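Local coordinates for flavin-containing monooxygenase (Allium sativum, PDB 6WPU), which probably uses its bound flavin-adenine dinucleotide to add an oxygen atom to the sulfur of S-allyl-L-cysteine, a step toward garlic flavour compounds, at residues P71-D75 / S76-I80; H205-R208 / I209-P212. One frame throughout, in Å; residues are numbered along the deposited sequence.

Contact 1. Residues P71-D75 / S76-I80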
loop_
_atom_site.group_PDB
_atom_site.type_symbol
_atom_site.label_atom_id
_atom_site.label_comp_id
_atom_site.label_asym_id
_atom_site.label_seq_id
_atom_site.Cartn_x
_atom_site.Cartn_y
_atom_site.Cartn_z
ATOM N N PRO A 71 -16.721 2.444 13.372
ATOM C CA PRO A 71 -16.765 2.581 11.903
ATOM C C PRO A 71 -15.848 3.661 11.370
ATOM O O PRO A 71 -15.493 3.617 10.183
ATOM C CB PRO A 71 -18.247 2.908 11.610
ATOM C CG PRO A 71 -18.859 3.234 12.925
ATOM C CD PRO A 71 -18.061 2.534 13.978
ATOM N N MET A 72 -15.457 4.636 12.190
ATOM C CA MET A 72 -14.518 5.660 11.756
ATOM C C MET A 72 -13.065 5.273 12.026
ATOM O O MET A 72 -12.157 5.966 11.554
ATOM C CB MET A 72 -14.845 6.993 12.435
ATOM C CG MET A 72 -16.087 7.692 11.860
ATOM S SD MET A 72 -15.697 8.367 10.222
ATOM C CE MET A 72 -14.916 9.911 10.686
ATOM N N SER A 73 -12.829 4.187 12.758
ATOM C CA SER A 73 -11.471 3.727 13.084
ATOM C C SER A 73 -10.644 4.847 13.711
ATOM O O SER A 73 -9.505 5.096 13.325
ATOM C CB SER A 73 -10.770 3.174 11.845
ATOM O OG SER A 73 -11.369 1.955 11.434
ATOM N N GLN A 74 -11.253 5.561 14.662
ATOM C CA GLN A 74 -10.584 6.642 15.379
ATOM C C GLN A 74 -10.374 6.372 16.863
ATOM O O GLN A 74 -9.491 6.992 17.461
ATOM C CB GLN A 74 -11.378 7.951 15.246
ATOM C CG GLN A 74 -11.296 8.610 13.883
ATOM C CD GLN A 74 -12.236 9.795 13.789
ATOM O OE1 GLN A 74 -13.251 9.833 14.477
ATOM N NE2 GLN A 74 -11.899 10.771 12.958
ATOM N N ASP A 75 -11.169 5.494 17.475
ATOM C CA ASP A 75 -11.013 5.188 18.891
ATOM C C ASP A 75 -9.669 4.487 19.127
ATOM O O ASP A 75 -9.393 3.432 18.542
ATOM C CB ASP A 75 -12.176 4.321 19.355
ATOM C CG ASP A 75 -12.010 3.827 20.775
ATOM O OD1 ASP A 75 -11.225 4.420 21.545
ATOM O OD2 ASP A 75 -12.672 2.825 21.117
ATOM N N SER A 76 -8.826 5.072 19.985
ATOM C CA SER A 76 -7.447 4.593 20.086
ATOM C C SER A 76 -7.351 3.212 20.719
ATOM O O SER A 76 -6.375 2.501 20.472
ATOM C CB SER A 76 -6.591 5.586 20.874
ATOM O OG SER A 76 -7.074 5.706 22.200
ATOM N N SER A 77 -8.334 2.809 21.514
ATOM C CA SER A 77 -8.319 1.498 22.145
ATOM C C SER A 77 -9.041 0.434 21.317
ATOM O O SER A 77 -9.300 -0.662 21.827
ATOM C CB SER A 77 -8.944 1.581 23.540
ATOM O OG SER A 77 -10.353 1.722 23.427
ATOM N N ARG A 78 -9.385 0.734 20.065
ATOM C CA ARG A 78 -10.193 -0.190 19.286
ATOM C C ARG A 78 -9.360 -1.398 18.852
ATOM O O ARG A 78 -8.149 -1.281 18.647
ATOM C CB ARG A 78 -10.761 0.510 18.051
ATOM C CG ARG A 78 -9.720 0.772 16.946
ATOM C CD ARG A 78 -10.203 1.808 15.916
ATOM N NE ARG A 78 -9.215 1.933 14.850
ATOM C CZ ARG A 78 -8.154 2.729 14.921
ATOM N NH1 ARG A 78 -7.972 3.469 16.010
ATOM N NH2 ARG A 78 -7.275 2.775 13.917
ATOM N N PRO A 79 -9.981 -2.575 18.729
ATOM C CA PRO A 79 -9.332 -3.673 17.997
ATOM C C PRO A 79 -9.044 -3.230 16.572
ATOM O O PRO A 79 -9.815 -2.472 15.969
ATOM C CB PRO A 79 -10.369 -4.805 18.031
ATOM C CG PRO A 79 -11.346 -4.432 19.075
ATOM C CD PRO A 79 -11.318 -2.942 19.227
ATOM N N ILE A 80 -7.921 -3.701 16.036
ATOM C CA ILE A 80 -7.462 -3.310 14.709
ATOM C C ILE A 80 -7.728 -4.456 13.746
ATOM O O ILE A 80 -7.372 -5.606 14.031
ATOM C CB ILE A 80 -5.965 -2.939 14.712
ATOM C CG1 ILE A 80 -5.694 -1.776 15.673
ATOM C CG2 ILE A 80 -5.499 -2.563 13.286
ATOM C CD1 ILE A 80 -6.583 -0.530 15.406
#
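Arg-78 turns back over the loop and takes hold of the carbonyl of Asp-75 with two hydrogen bonds. Its backbone N reaches Asp-75 O at 3.1 Å and closes a type I beta turn. Its NH1 reaches the same Asp-75 O at 2.9 Å, with an N-H...O angle of 162°. The two donors come from opposite faces of the carbonyl plane. CG of Arg-78 sits between its own N and carbonyl carbon (chi1 74°), which starts the extended chain back past Asp-75 O. The turn has weaker help from Asp-75, whose OD1 takes a weak, long bond from Ser-77 N at 3.3 Å.

Both faces of the guanidinium have a neighbour. Ser-73 O lies 3.1 Å above the plane, over its centre, and CD1 of Ile-80 covers part of the opposite face.

The charge is met outside the turn: NE pairs with Glu-68 and NH2 with Glu-185. A leucine in place of Arg-78 would probably cost Glu-68 and Glu-185 their salt bridges to this side chain and take from Asp-75 O the second of the two bonds described. The arrangement is a beta turn braced by its own last side chain, in the loop between strand 47-52 and helix 95-98.

Contact 2. Residues H205-R208 / I209-P212; sequences HNYR and IPEP
The ring of Tyr-207 lies over the start of the next segment. One face has Ile-209 N 3.8 Å above its plane, displaced toward the rim. The CE1 corner comes within 3.2 Å of Ile-209 O. With chi1 at 176°, CG stands opposite the backbone N and the ring runs along the chain toward Pro-210. Its hydroxyl ends beside the proline ring, with OH of Tyr-207 3.4 Å from Pro-210 CB. The nitrogen of Pro-210 has no hydrogen to offer, so this meeting is packing. The phenol finds its polar partner in Asp-233 of helix 225-234. Ile-230 and Val-234 of the same helix also touch Tyr-207.

The second flat group, the guanidinium of Arg-208, folds back along its own segment. The chain bends at chi2 (-60°) and brings NH1 to two backbone carbonyls. NH1 of Arg-208 donates to His-205 O at 2.8 Å and to Tyr-207 O at 2.9 Å. Tyr-207 O lies in the guanidinium plane, while His-205 O is tilted from it. NE and NH2 bind the carbonyls of Thr-64 and Asp-66, so backbone oxygens meet all three nitrogens of this buried group.

Water 1 joins the two segments. It accepts from Arg-208 N at 3.0 Å and donates to Ile-209 O at 3.1 Å.

The arrangement belongs to the loop that connects strands 200-203 and 217-221 of the mixed sheet, buried at Tyr-207, Arg-208 and Pro-210. Tyr-207 fastens it to helix 225-234 and Arg-208 to the loop around Thr-64, with the Arg-208 side chain about 8 Å from the bound flavin-adenine dinucleotide.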
loop_
_atom_site.group_PDB
_atom_site.type_symbol
_atom_site.label_atom_id
_atom_site.label_comp_id
_atom_site.label_asym_id
_atom_site.label_seq_id
_atom_site.Cartn_x
_atom_site.Cartn_y
_atom_site.Cartn_z
ATOM N N HIS A 205 -11.870 1.981 5.224
ATOM C CA HIS A 205 -11.151 0.867 5.838
ATOM C C HIS A 205 -12.111 -0.207 6.327
ATOM O O HIS A 205 -11.758 -1.388 6.359
ATOM C CB HIS A 205 -10.298 1.367 7.001
ATOM C CG HIS A 205 -9.554 0.281 7.718
ATOM N ND1 HIS A 205 -8.553 -0.456 7.120
ATOM C CD2 HIS A 205 -9.643 -0.168 8.994
ATOM C CE1 HIS A 205 -8.073 -1.327 7.991
ATOM N NE2 HIS A 205 -8.707 -1.166 9.140
ATOM N N ASN A 206 -13.335 0.172 6.675
ATOM C CA ASN A 206 -14.317 -0.780 7.166
ATOM C C ASN A 206 -15.353 -1.153 6.109
ATOM O O ASN A 206 -16.352 -1.802 6.437
ATOM C CB ASN A 206 -14.984 -0.219 8.425
ATOM C CG ASN A 206 -13.988 -0.044 9.558
ATOM O OD1 ASN A 206 -13.301 -0.994 9.929
ATOM N ND2 ASN A 206 -13.881 1.168 10.090
ATOM N N TYR A 207 -15.131 -0.787 4.843
ATOM C CA TYR A 207 -16.097 -1.137 3.808
ATOM C C TYR A 207 -15.831 -2.558 3.327
ATOM O O TYR A 207 -14.691 -2.907 2.998
ATOM C CB TYR A 207 -16.055 -0.165 2.622
ATOM C CG TYR A 207 -17.008 -0.658 1.553
ATOM C CD1 TYR A 207 -18.401 -0.588 1.751
ATOM C CD2 TYR A 207 -16.540 -1.275 0.403
ATOM C CE1 TYR A 207 -19.288 -1.078 0.802
ATOM C CE2 TYR A 207 -17.428 -1.781 -0.560
ATOM C CZ TYR A 207 -18.800 -1.677 -0.343
ATOM O OH TYR A 207 -19.680 -2.169 -1.266
ATOM N N ARG A 208 -16.882 -3.378 3.278
ATOM C CA ARG A 208 -16.727 -4.764 2.845
ATOM C C ARG A 208 -17.683 -5.146 1.725
ATOM O O ARG A 208 -17.257 -5.735 0.723
ATOM C CB ARG A 208 -16.934 -5.723 4.017
ATOM C CG ARG A 208 -15.848 -5.600 5.100
ATOM C CD ARG A 208 -14.450 -5.905 4.546
ATOM N NE ARG A 208 -13.487 -5.812 5.631
ATOM C CZ ARG A 208 -12.755 -4.736 5.890
ATOM N NH1 ARG A 208 -12.842 -3.654 5.107
ATOM N NH2 ARG A 208 -11.921 -4.756 6.925
ATOM N N ILE A 209 -18.975 -4.842 1.887
ATOM C CA ILE A 209 -20.008 -5.359 0.993
ATOM C C ILE A 209 -21.088 -4.301 0.800
ATOM O O ILE A 209 -21.275 -3.435 1.665
ATOM C CB ILE A 209 -20.615 -6.678 1.521
ATOM C CG1 ILE A 209 -21.196 -6.496 2.930
ATOM C CG2 ILE A 209 -19.579 -7.806 1.458
ATOM C CD1 ILE A 209 -22.226 -7.586 3.341
ATOM N N PRO A 210 -21.815 -4.333 -0.314
ATOM C CA PRO A 210 -22.781 -3.263 -0.597
ATOM C C PRO A 210 -24.186 -3.508 -0.061
ATOM O O PRO A 210 -24.962 -2.552 0.029
ATOM C CB PRO A 210 -22.789 -3.201 -2.130
ATOM C CG PRO A 210 -22.488 -4.624 -2.550
ATOM C CD PRO A 210 -21.575 -5.205 -1.482
ATOM N N GLU A 211 -24.548 -4.750 0.275
ATOM C CA GLU A 211 -25.931 -5.037 0.673
ATOM C C GLU A 211 -26.477 -4.139 1.794
ATOM O O GLU A 211 -27.636 -3.701 1.682
ATOM C CB GLU A 211 -26.063 -6.516 1.073
ATOM C CG GLU A 211 -26.072 -7.506 -0.089
ATOM C CD GLU A 211 -24.661 -7.854 -0.605
ATOM O OE1 GLU A 211 -23.674 -7.228 -0.163
ATOM O OE2 GLU A 211 -24.545 -8.755 -1.463
ATOM N N PRO A 212 -25.750 -3.836 2.878
ATOM C CA PRO A 212 -26.332 -2.970 3.916
ATOM C C PRO A 212 -26.607 -1.541 3.462
ATOM O O PRO A 212 -27.242 -0.796 4.213
ATOM C CB PRO A 212 -25.292 -3.014 5.047
ATOM C CG PRO A 212 -24.053 -3.472 4.423
ATOM C CD PRO A 212 -24.459 -4.391 3.312
HETATM O O HOH W 1 -19.726 -3.132 4.352
#

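Overall arrangement
Contact 1 is partly buried, with Ser-73 and Arg-78 inside and four exposed residues around the turn. Contact 2 is mostly buried where its segments touch. Both are loops within the flavin-binding monooxygenase-like region of the chain, and their centres are about 17 Å apart. In each an arginine side chain bonds backbone oxygen, one carbonyl for Arg-78 and several for Arg-208. The charge is handled differently. Arg-78 also has two glutamates, whereas Arg-208 is met by backbone oxygens and lies nearer the flavin cofactor. The loops meet directly: Asn-206 ND2 probably bonds Ser-73 OG at 3.0 Å. Glu-68 links them too, since its carboxylate serves Arg-78 and Ser-73 as well as His-205.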